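Local coordinates for bacteriocin immunity protein (Pseudomonas aeruginosa, PDB 6W0V) that binds the nuclease domain of its cognate toxin, pyocin S8, and probably protects the producing cell from that toxin's DNase activity, at residues Phe13-Glu18 with Asp31-Ala36; Arg22-Ser25 with Glu29-Val32; Thr47-Tyr52 with Leu65-Glu70; Glu70-Ala73 with Leu77-Phe80. The protein carries 1 engineered substitution. All coordinates share one frame; numbering follows the deposited sequence.

Interaction 1: residues Phe13-Glu18 with Asp31-Ala36; sequences FSLISE and DVVVYA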
# COMPACT_ATOMS: atom_id res chain seq x y z
N PHE B 13 5.84 -0.69 19.73
CA PHE B 13 5.97 0.68 19.20
C PHE B 13 7.08 0.70 18.14
O PHE B 13 6.93 1.39 17.11
CB PHE B 13 6.29 1.67 20.31
CG PHE B 13 6.51 3.05 19.76
CD1 PHE B 13 5.44 3.77 19.26
CD2 PHE B 13 7.78 3.60 19.69
CE1 PHE B 13 5.63 5.04 18.73
CE2 PHE B 13 7.97 4.86 19.15
CZ PHE B 13 6.89 5.58 18.67
N SER B 14 8.16 -0.03 18.40
CA SER B 14 9.30 -0.20 17.47
C SER B 14 8.78 -0.74 16.14
O SER B 14 9.16 -0.17 15.11
CB SER B 14 10.34 -1.10 18.06
OG SER B 14 11.50 -1.11 17.25
N LEU B 15 7.93 -1.78 16.17
CA LEU B 15 7.33 -2.37 14.94
C LEU B 15 6.62 -1.27 14.18
O LEU B 15 6.85 -1.12 12.97
CB LEU B 15 6.32 -3.47 15.27
CG LEU B 15 6.88 -4.82 15.69
CD1 LEU B 15 5.73 -5.75 16.06
CD2 LEU B 15 7.73 -5.42 14.58
N ILE B 16 5.75 -0.54 14.86
CA ILE B 16 4.93 0.51 14.20
C ILE B 16 5.88 1.54 13.61
O ILE B 16 5.66 1.96 12.48
CB ILE B 16 3.96 1.16 15.20
CG1 ILE B 16 3.00 0.13 15.79
CG2 ILE B 16 3.24 2.30 14.52
CD1 ILE B 16 2.28 0.62 17.02
N SER B 17 6.87 1.95 14.41
CA SER B 17 7.84 2.99 14.02
C SER B 17 8.52 2.57 12.71
O SER B 17 8.67 3.42 11.85
CB SER B 17 8.85 3.21 15.09
OG SER B 17 9.78 4.21 14.68
N GLU B 18 8.85 1.29 12.59
CA GLU B 18 9.50 0.75 11.36
C GLU B 18 8.69 1.18 10.14
O GLU B 18 9.29 1.60 9.17
CB GLU B 18 9.58 -0.77 11.40
CG GLU B 18 10.57 -1.28 12.43
CD GLU B 18 10.83 -2.77 12.34
OE1 GLU B 18 11.02 -3.26 11.22
OE2 GLU B 18 10.83 -3.43 13.39
N ASP B 31 5.26 -6.55 5.11
CA ASP B 31 4.01 -7.22 5.51
C ASP B 31 4.21 -7.91 6.85
O ASP B 31 3.27 -7.93 7.64
CB ASP B 31 3.58 -8.26 4.48
CG ASP B 31 2.76 -7.67 3.36
OD1 ASP B 31 2.47 -6.47 3.43
OD2 ASP B 31 2.42 -8.44 2.45
N VAL B 32 5.39 -8.48 7.07
CA VAL B 32 5.66 -9.20 8.34
C VAL B 32 5.40 -8.20 9.46
O VAL B 32 4.73 -8.57 10.41
CB VAL B 32 7.09 -9.76 8.39
CG1 VAL B 32 7.44 -10.23 9.80
CG2 VAL B 32 7.27 -10.88 7.39
N VAL B 33 5.91 -6.98 9.31
CA VAL B 33 5.78 -5.95 10.37
C VAL B 33 4.32 -5.54 10.44
O VAL B 33 3.73 -5.53 11.52
CB VAL B 33 6.72 -4.77 10.10
CG1 VAL B 33 6.46 -3.62 11.06
CG2 VAL B 33 8.17 -5.22 10.17
N VAL B 34 3.74 -5.19 9.31
CA VAL B 34 2.34 -4.71 9.29
C VAL B 34 1.47 -5.73 9.99
O VAL B 34 0.69 -5.36 10.86
CB VAL B 34 1.84 -4.46 7.86
CG1 VAL B 34 0.33 -4.28 7.83
CG2 VAL B 34 2.55 -3.28 7.23
N TYR B 35 1.59 -6.99 9.62
CA TYR B 35 0.68 -8.03 10.15
C TYR B 35 1.06 -8.39 11.57
O TYR B 35 0.14 -8.76 12.30
CB TYR B 35 0.59 -9.20 9.18
CG TYR B 35 -0.38 -8.77 8.12
CD1 TYR B 35 -1.73 -8.76 8.39
CD2 TYR B 35 0.07 -8.15 6.98
CE1 TYR B 35 -2.64 -8.27 7.47
CE2 TYR B 35 -0.82 -7.67 6.04
CZ TYR B 35 -2.18 -7.73 6.28
OH TYR B 35 -3.08 -7.25 5.38
N ALA B 36 2.32 -8.26 11.95
CA ALA B 36 2.70 -8.47 13.36
C ALA B 36 1.87 -7.48 14.16
O ALA B 36 1.28 -7.85 15.19
CB ALA B 36 4.18 -8.29 13.58
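Leu15 and Val33 meet at the centre of this helix crossing, where their alpha carbons come within 6.0 Å of each other. The tightest touch is between a side chain and a backbone. Val33 CG1 stands 3.2 Å from Leu15 O, so a methyl group lies against the carbonyl of the opposing helix. This methyl is the branch that extends away from Val33 N (chi1 172°), which carries it over to the partner helix. Leu15 divides its own branches between two neighbours one helical turn apart: CD1 rests 3.9 Å from Ala36 CB, while CD2 faces Val33 CG1 at 4.2 Å. Ala36 presents only its CB to the leucine tip.

The second methyl of Val33 serves a different partner. Val33 CG2 lies 3.6 Å from Glu18 OE1, one turn along from Leu15, so the carboxylate borders the apolar patch. Its charge is answered by a salt bridge from OE1 to Arg22 NH1, which probably steers the acid end. Phe24 also packs against both Glu18 and Val33, closing this end of the contact.

The two helix segments cross at -133°, about midway between perpendicular and antiparallel, with axes 9.2 Å apart at their nearest. They belong to helices 9-21 and 27-41 of the four-helix immunity-protein fold. Ile16 turns from this crossing to touch Pro61 and Val64 of helix 61-74, whereas Val34 reaches Phe81 of the Pyocin S8 chain, placing helix 27-41 between the packed interior and the bound toxin.

Interaction 2: residues Arg22-Ser25 with Glu29-Val32; sequences RSFS and ERDV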
# COMPACT_ATOMS: atom_id res chain seq x y z
N ARG B 22 11.46 3.00 8.57
CA ARG B 22 12.38 1.97 8.02
C ARG B 22 12.09 1.82 6.53
O ARG B 22 10.92 1.93 6.13
CB ARG B 22 12.23 0.63 8.75
CG ARG B 22 12.68 -0.59 7.96
CD ARG B 22 12.57 -1.86 8.79
NE ARG B 22 13.20 -3.02 8.16
CZ ARG B 22 13.10 -4.28 8.58
NH1 ARG B 22 12.36 -4.59 9.63
NH2 ARG B 22 13.73 -5.24 7.93
N SER B 23 13.13 1.58 5.74
CA SER B 23 12.98 1.15 4.33
C SER B 23 12.97 -0.37 4.28
O SER B 23 13.96 -1.02 4.70
CB SER B 23 14.03 1.74 3.45
OG SER B 23 13.71 3.09 3.17
N PHE B 24 11.87 -0.92 3.80
CA PHE B 24 11.71 -2.38 3.63
C PHE B 24 12.22 -2.76 2.26
O PHE B 24 11.93 -2.04 1.29
CB PHE B 24 10.26 -2.77 3.85
CG PHE B 24 9.87 -2.61 5.29
CD1 PHE B 24 10.17 -3.61 6.19
CD2 PHE B 24 9.28 -1.44 5.74
CE1 PHE B 24 9.82 -3.47 7.52
CE2 PHE B 24 8.94 -1.31 7.07
CZ PHE B 24 9.22 -2.32 7.95
N SER B 25 12.97 -3.86 2.21
CA SER B 25 13.60 -4.38 0.98
C SER B 25 12.54 -5.02 0.08
O SER B 25 12.84 -5.25 -1.08
CB SER B 25 14.69 -5.35 1.29
OG SER B 25 14.18 -6.47 1.99
N GLU B 29 8.64 -8.25 3.37
CA GLU B 29 9.35 -7.89 4.62
C GLU B 29 8.47 -6.90 5.37
O GLU B 29 8.31 -7.04 6.60
CB GLU B 29 10.69 -7.25 4.32
CG GLU B 29 11.50 -7.04 5.56
CD GLU B 29 12.83 -6.44 5.19
OE1 GLU B 29 12.83 -5.39 4.51
OE2 GLU B 29 13.84 -7.04 5.55
N ARG B 30 7.92 -5.93 4.67
CA ARG B 30 7.06 -4.92 5.33
C ARG B 30 5.82 -5.62 5.85
O ARG B 30 5.38 -5.30 6.96
CB ARG B 30 6.66 -3.80 4.39
CG ARG B 30 5.77 -2.80 5.08
CD ARG B 30 5.32 -1.68 4.20
NE ARG B 30 4.60 -2.20 3.06
CZ ARG B 30 4.01 -1.47 2.15
NH1 ARG B 30 3.42 -2.07 1.14
NH2 ARG B 30 4.02 -0.16 2.24
N ASP B 31 5.26 -6.55 5.11
CA ASP B 31 4.01 -7.22 5.51
C ASP B 31 4.21 -7.91 6.85
O ASP B 31 3.27 -7.93 7.64
CB ASP B 31 3.58 -8.26 4.48
CG ASP B 31 2.76 -7.67 3.36
OD1 ASP B 31 2.47 -6.47 3.43
OD2 ASP B 31 2.42 -8.44 2.45
N VAL B 32 5.39 -8.48 7.07
CA VAL B 32 5.66 -9.20 8.34
C VAL B 32 5.40 -8.20 9.46
O VAL B 32 4.73 -8.57 10.41
CB VAL B 32 7.09 -9.76 8.39
CG1 VAL B 32 7.44 -10.23 9.80
CG2 VAL B 32 7.27 -10.88 7.39
O HOH W 1 14.53 -3.86 5.62
O HOH W 2 16.13 -6.24 3.82
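The corner between helices 9-21 and 27-41 of the four-helix immunity fold is fastened here, with Glu29, in the first turn of the second helix, reaching back to the loop at Arg22, Phe24 and Ser25. The Ser25 amide gives a hydrogen bond to Glu29 OE1 (2.8 Å, N-H...O angle 161°), approaching nearly in line with that oxygen's C-O bond. Extended, with CG anti to the backbone N, the glutamate brings its carboxylate to the loop. Its other oxygen, OE2, forms a salt bridge with Arg22 NH2 at 3.0 Å; the guanidinium and carboxylate planes are turned 55° apart, so this is not a flat, two-pronged pairing. Arg22 NH1 has a second acid, Glu18, and the arginine thereby links two carboxylates.

Water 1 joins the loop to the helix: it accepts from Arg22 NH2, donates to Ser23 O, and lies very close to Glu29 OE1. Water 2 connects Ser25 OG with Glu29 OE2. Both probably stabilise the carboxylate charge. At the backbone, Ser26 OG accepts the hydrogen bond of Glu29 N.

The loop also faces the toxin. Phe24 N and Ser23 OG bond to Asp76 of the Pyocin S8 chain, while Arg30 runs past the phenyl ring and sends NH1 to Ser79 O of that chain.

Phe24 itself is sandwiched. Arg22 CD sits 3.3 Å above one face of its ring, and across the opposite face Arg30 makes a CH-pi contact, its CA 3.7 Å from the ring centroid and 22° off the normal.

Interaction 3: residues Thr47-Tyr52 with Leu65-Glu70; sequences TDIIFY and LKRIKE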
# COMPACT_ATOMS: atom_id res chain seq x y z
N THR B 47 -5.46 -2.79 9.02
CA THR B 47 -4.32 -2.00 8.54
C THR B 47 -4.68 -0.53 8.46
O THR B 47 -3.76 0.29 8.41
CB THR B 47 -3.86 -2.52 7.17
OG1 THR B 47 -5.00 -2.54 6.31
CG2 THR B 47 -3.25 -3.90 7.26
N ASP B 48 -5.97 -0.19 8.45
CA ASP B 48 -6.39 1.23 8.33
C ASP B 48 -5.81 2.01 9.50
O ASP B 48 -5.52 3.18 9.33
CB ASP B 48 -7.90 1.39 8.36
CG ASP B 48 -8.56 0.92 7.09
OD1 ASP B 48 -7.84 0.40 6.21
OD2 ASP B 48 -9.78 1.07 6.99
N ILE B 49 -5.67 1.35 10.64
CA ILE B 49 -5.21 2.03 11.87
C ILE B 49 -3.79 2.55 11.64
O ILE B 49 -3.41 3.55 12.26
CB ILE B 49 -5.34 1.05 13.05
CG1 ILE B 49 -5.76 1.78 14.32
CG2 ILE B 49 -4.09 0.20 13.21
CD1 ILE B 49 -7.19 2.29 14.25
N ILE B 50 -3.04 1.93 10.73
CA ILE B 50 -1.67 2.38 10.35
C ILE B 50 -1.77 3.26 9.11
O ILE B 50 -1.20 4.35 9.10
CB ILE B 50 -0.78 1.17 10.07
CG1 ILE B 50 -0.71 0.23 11.28
CG2 ILE B 50 0.60 1.64 9.63
CD1 ILE B 50 -0.20 -1.14 10.94
N PHE B 51 -2.41 2.75 8.07
CA PHE B 51 -2.27 3.30 6.70
C PHE B 51 -3.33 4.34 6.38
O PHE B 51 -3.11 5.12 5.47
CB PHE B 51 -2.29 2.17 5.69
CG PHE B 51 -1.04 1.36 5.78
CD1 PHE B 51 0.10 1.76 5.10
CD2 PHE B 51 -0.97 0.24 6.58
CE1 PHE B 51 1.28 1.05 5.23
CE2 PHE B 51 0.20 -0.49 6.69
CZ PHE B 51 1.33 -0.07 6.02
N TYR B 52 -4.44 4.36 7.11
CA TYR B 52 -5.56 5.28 6.85
C TYR B 52 -5.96 5.95 8.14
O TYR B 52 -7.11 5.86 8.55
CB TYR B 52 -6.69 4.54 6.15
CG TYR B 52 -6.26 4.16 4.77
CD1 TYR B 52 -6.40 5.06 3.74
CD2 TYR B 52 -5.59 2.97 4.54
CE1 TYR B 52 -5.95 4.76 2.47
CE2 TYR B 52 -5.14 2.66 3.28
CZ TYR B 52 -5.31 3.56 2.25
OH TYR B 52 -4.88 3.26 1.01
N LEU B 65 -0.08 3.54 17.82
CA LEU B 65 0.02 2.85 19.12
C LEU B 65 -1.18 3.28 19.96
O LEU B 65 -1.82 2.40 20.53
CB LEU B 65 1.33 3.23 19.79
CG LEU B 65 1.55 2.55 21.14
CD1 LEU B 65 1.81 1.07 20.98
CD2 LEU B 65 2.69 3.24 21.88
N LYS B 66 -1.47 4.57 19.99
CA LYS B 66 -2.64 5.09 20.74
C LYS B 66 -3.91 4.42 20.23
O LYS B 66 -4.72 3.95 21.01
CB LYS B 66 -2.78 6.59 20.58
CG LYS B 66 -3.89 7.18 21.43
CD LYS B 66 -4.23 8.61 21.12
CE LYS B 66 -5.25 8.75 20.02
NZ LYS B 66 -5.80 10.12 19.94
N ARG B 67 -4.12 4.40 18.92
CA ARG B 67 -5.38 3.86 18.37
C ARG B 67 -5.50 2.39 18.78
O ARG B 67 -6.62 1.95 19.13
CB ARG B 67 -5.42 4.08 16.87
CG ARG B 67 -5.59 5.55 16.52
CD ARG B 67 -5.89 5.72 15.05
NE ARG B 67 -4.76 5.47 14.19
CZ ARG B 67 -3.77 6.33 13.96
NH1 ARG B 67 -3.72 7.49 14.59
NH2 ARG B 67 -2.82 6.04 13.09
N ILE B 68 -4.39 1.67 18.79
CA ILE B 68 -4.40 0.23 19.14
C ILE B 68 -4.68 0.10 20.63
O ILE B 68 -5.55 -0.67 21.00
CB ILE B 68 -3.07 -0.43 18.76
CG1 ILE B 68 -2.98 -0.50 17.24
CG2 ILE B 68 -2.94 -1.79 19.42
CD1 ILE B 68 -1.66 -0.96 16.72
N LYS B 69 -3.95 0.86 21.42
CA LYS B 69 -4.09 0.76 22.89
C LYS B 69 -5.49 1.19 23.30
O LYS B 69 -6.08 0.54 24.14
CB LYS B 69 -3.04 1.64 23.53
CG LYS B 69 -1.65 1.05 23.49
CD LYS B 69 -0.62 2.03 23.93
CE LYS B 69 -0.84 2.52 25.34
NZ LYS B 69 0.22 3.49 25.66
N GLU B 70 -5.97 2.29 22.74
CA GLU B 70 -7.28 2.83 23.17
C GLU B 70 -8.35 1.81 22.84
O GLU B 70 -9.23 1.55 23.65
CB GLU B 70 -7.61 4.15 22.51
CG GLU B 70 -6.82 5.27 23.09
CD GLU B 70 -7.35 6.61 22.64
OE1 GLU B 70 -8.06 6.66 21.62
OE2 GLU B 70 -7.05 7.59 23.32
O HOH W 3 -0.97 6.42 11.04
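A bend at chi3 (-72°) swings the Arg67 guanidinium toward Ile49, whose chi1 of -144° is well off a staggered value, which suggests some torsional strain. Together they join the short helix 48-51 to helix 61-74, a pairing within the four-helix immunity-protein fold. The two side chains run antiparallel alongside each other: the isoleucine runs toward the base of the arginine as the arginine runs toward the isoleucine backbone. Ile49 CG1 consequently rests 3.5 Å from Arg67 CB, and Ile49 CD1 lies 3.6 Å from the same carbon, covering the aliphatic part of the arginine. On the other branch, Ile49 CG2 touches Ile68 CG1 at 4.2 Å.

The polar end then takes hold of a main-chain oxygen. Arg67 NE and NH2 both donate to Ile49 O, at 3.0 and 2.7 Å, in a side-on grip on one atom. The oxygen lies almost exactly in the guanidinium plane. NE uses a lone pair in the carbonyl plane, whereas NH2 comes in nearly straight on, with a C=O...N angle of 166°. Such a double grip fixes the rotation of the guanidinium and gives the carbonyl of Ile49, within a very short helix, two donors.

NH1 is engaged as well, by Glu58 O, so the buried arginine also ties in the loop between the two helices. The far side of helix 48-51 belongs to the toxin: Phe51 stacks on Phe81 of the Pyocin S8 chain, and Tyr52 OH bonds to that residue's carbonyl oxygen. Finally, water 3 donates to Ile50 O at 2.8 Å and accepts a weak bond from Arg67 NH2.

Interaction 4: residues Glu70-Ala73 with Leu77-Phe80; sequences EWRA and LPGF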
# COMPACT_ATOMS: atom_id res chain seq x y z
N GLU B 70 -5.97 2.29 22.74
CA GLU B 70 -7.28 2.83 23.17
C GLU B 70 -8.35 1.81 22.84
O GLU B 70 -9.23 1.55 23.65
CB GLU B 70 -7.61 4.15 22.51
CG GLU B 70 -6.82 5.27 23.09
CD GLU B 70 -7.35 6.61 22.64
OE1 GLU B 70 -8.06 6.66 21.62
OE2 GLU B 70 -7.05 7.59 23.32
N TRP B 71 -8.27 1.26 21.65
CA TRP B 71 -9.32 0.33 21.22
C TRP B 71 -9.31 -0.90 22.13
O TRP B 71 -10.37 -1.32 22.62
CB TRP B 71 -9.13 -0.03 19.76
CG TRP B 71 -10.39 -0.67 19.34
CD1 TRP B 71 -11.57 -0.06 19.04
CD2 TRP B 71 -10.67 -2.07 19.44
NE1 TRP B 71 -12.54 -0.99 18.84
CE2 TRP B 71 -12.02 -2.23 19.08
CE3 TRP B 71 -9.89 -3.19 19.73
CZ2 TRP B 71 -12.62 -3.48 19.04
CZ3 TRP B 71 -10.48 -4.42 19.67
CH2 TRP B 71 -11.83 -4.56 19.33
N ARG B 72 -8.13 -1.44 22.38
CA ARG B 72 -8.00 -2.66 23.21
C ARG B 72 -8.44 -2.34 24.63
O ARG B 72 -9.22 -3.12 25.18
CB ARG B 72 -6.55 -3.12 23.19
CG ARG B 72 -6.18 -3.64 21.81
CD ARG B 72 -4.77 -4.13 21.76
NE ARG B 72 -4.67 -5.29 22.60
CZ ARG B 72 -5.08 -6.52 22.30
NH1 ARG B 72 -5.58 -6.78 21.10
NH2 ARG B 72 -4.93 -7.49 23.18
N ALA B 73 -7.98 -1.21 25.16
CA ALA B 73 -8.29 -0.84 26.55
C ALA B 73 -9.79 -0.65 26.70
O ALA B 73 -10.30 -0.93 27.78
CB ALA B 73 -7.51 0.38 26.94
N LEU B 77 -9.67 -5.97 25.95
CA LEU B 77 -8.49 -6.72 25.50
C LEU B 77 -7.27 -6.26 26.26
O LEU B 77 -7.16 -5.10 26.65
CB LEU B 77 -8.32 -6.52 23.99
CG LEU B 77 -9.42 -7.16 23.17
CD1 LEU B 77 -9.21 -6.82 21.71
CD2 LEU B 77 -9.44 -8.67 23.38
N PRO B 78 -6.33 -7.19 26.49
CA PRO B 78 -5.15 -6.91 27.29
C PRO B 78 -4.17 -6.01 26.55
O PRO B 78 -4.17 -5.95 25.33
CB PRO B 78 -4.55 -8.29 27.58
CG PRO B 78 -5.01 -9.14 26.44
CD PRO B 78 -6.36 -8.58 26.02
N GLY B 79 -3.40 -5.28 27.33
CA GLY B 79 -2.32 -4.43 26.83
C GLY B 79 -1.01 -5.18 26.85
O GLY B 79 -1.01 -6.44 26.89
N PHE B 80 0.07 -4.42 26.83
CA PHE B 80 1.44 -4.92 26.65
C PHE B 80 1.90 -5.58 27.94
O PHE B 80 1.32 -5.26 28.99
CB PHE B 80 2.33 -3.75 26.23
CG PHE B 80 1.89 -3.18 24.92
CD1 PHE B 80 2.03 -3.95 23.77
CD2 PHE B 80 1.31 -1.93 24.82
CE1 PHE B 80 1.61 -3.46 22.55
CE2 PHE B 80 0.89 -1.45 23.59
CZ PHE B 80 1.06 -2.20 22.45
O HOH W 4 -8.99 -3.98 28.47
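Trp71 makes the first touch, with Leu77: its indole CZ3 stands 3.4 Å from Leu77 CD1, a tight apolar contact in which the methyl reaches the six-membered ring obliquely. The indole is set by more than the leucine, since it also meets the ring of His43 and packs on Pro44.

Arg72, next along the helix, carries most of the contact through backbone and side chain alike. Its carbonyl oxygen accepts the hydrogen bond of Leu77 N at 3.0 Å, so the returning chain is tied to the helix five residues back. The side chain folds at chi3 (66°) and follows the returning segment to Pro78. There NE and NH2 both donate to Pro78 O, at 2.9 and 2.8 Å, with the oxygen close to the guanidinium plane. NE points nearly down the carbonyl bond; NH2 arrives from an angle, tilted 15° out of the carbonyl plane. Leu77 CB sits 3.6 Å above one face of the guanidinium, over its centre, while Pro78 CD comes within 3.4 Å of Arg72 NH2. NH1 is used too, by Gln42 OE1 and Ala41 O, so every nitrogen of the group has a partner and its rotation is fixed.

Ala73 contributes little. Water 4 lies beside Leu77 O and also approaches Ala73 O, a weak bridge at best.

The 6→1 bond from Leu77 N to Arg72 O is that of a pi-turn, the outer bond also found in Schellman motifs at helix C termini. Here it folds the tail after helix 61-74 back alongside the last turns, and the arginine extends that reversal by one residue, to Pro78.

In the fold
From the N terminus, helix 9-21 leads into a loop and helix 27-41. Interaction 1 closes this first hairpin through its middle, and interaction 2 nests inside it at the corner, sharing Asp31 and Val32 and touching it where Phe24 meets Val33. Interaction 3 opens only after that pair has closed; it spans the loop between helix 48-51 and helix 61-74, yet packs on interaction 1 through Val34 with Phe51 and Phe13 with Leu65. Interaction 4 follows from Glu70, which it shares with interaction 3, and turns the C-terminal tail back. Its centre lies about 25 Å from that of interaction 2, so the contacts secure both ends of the fold.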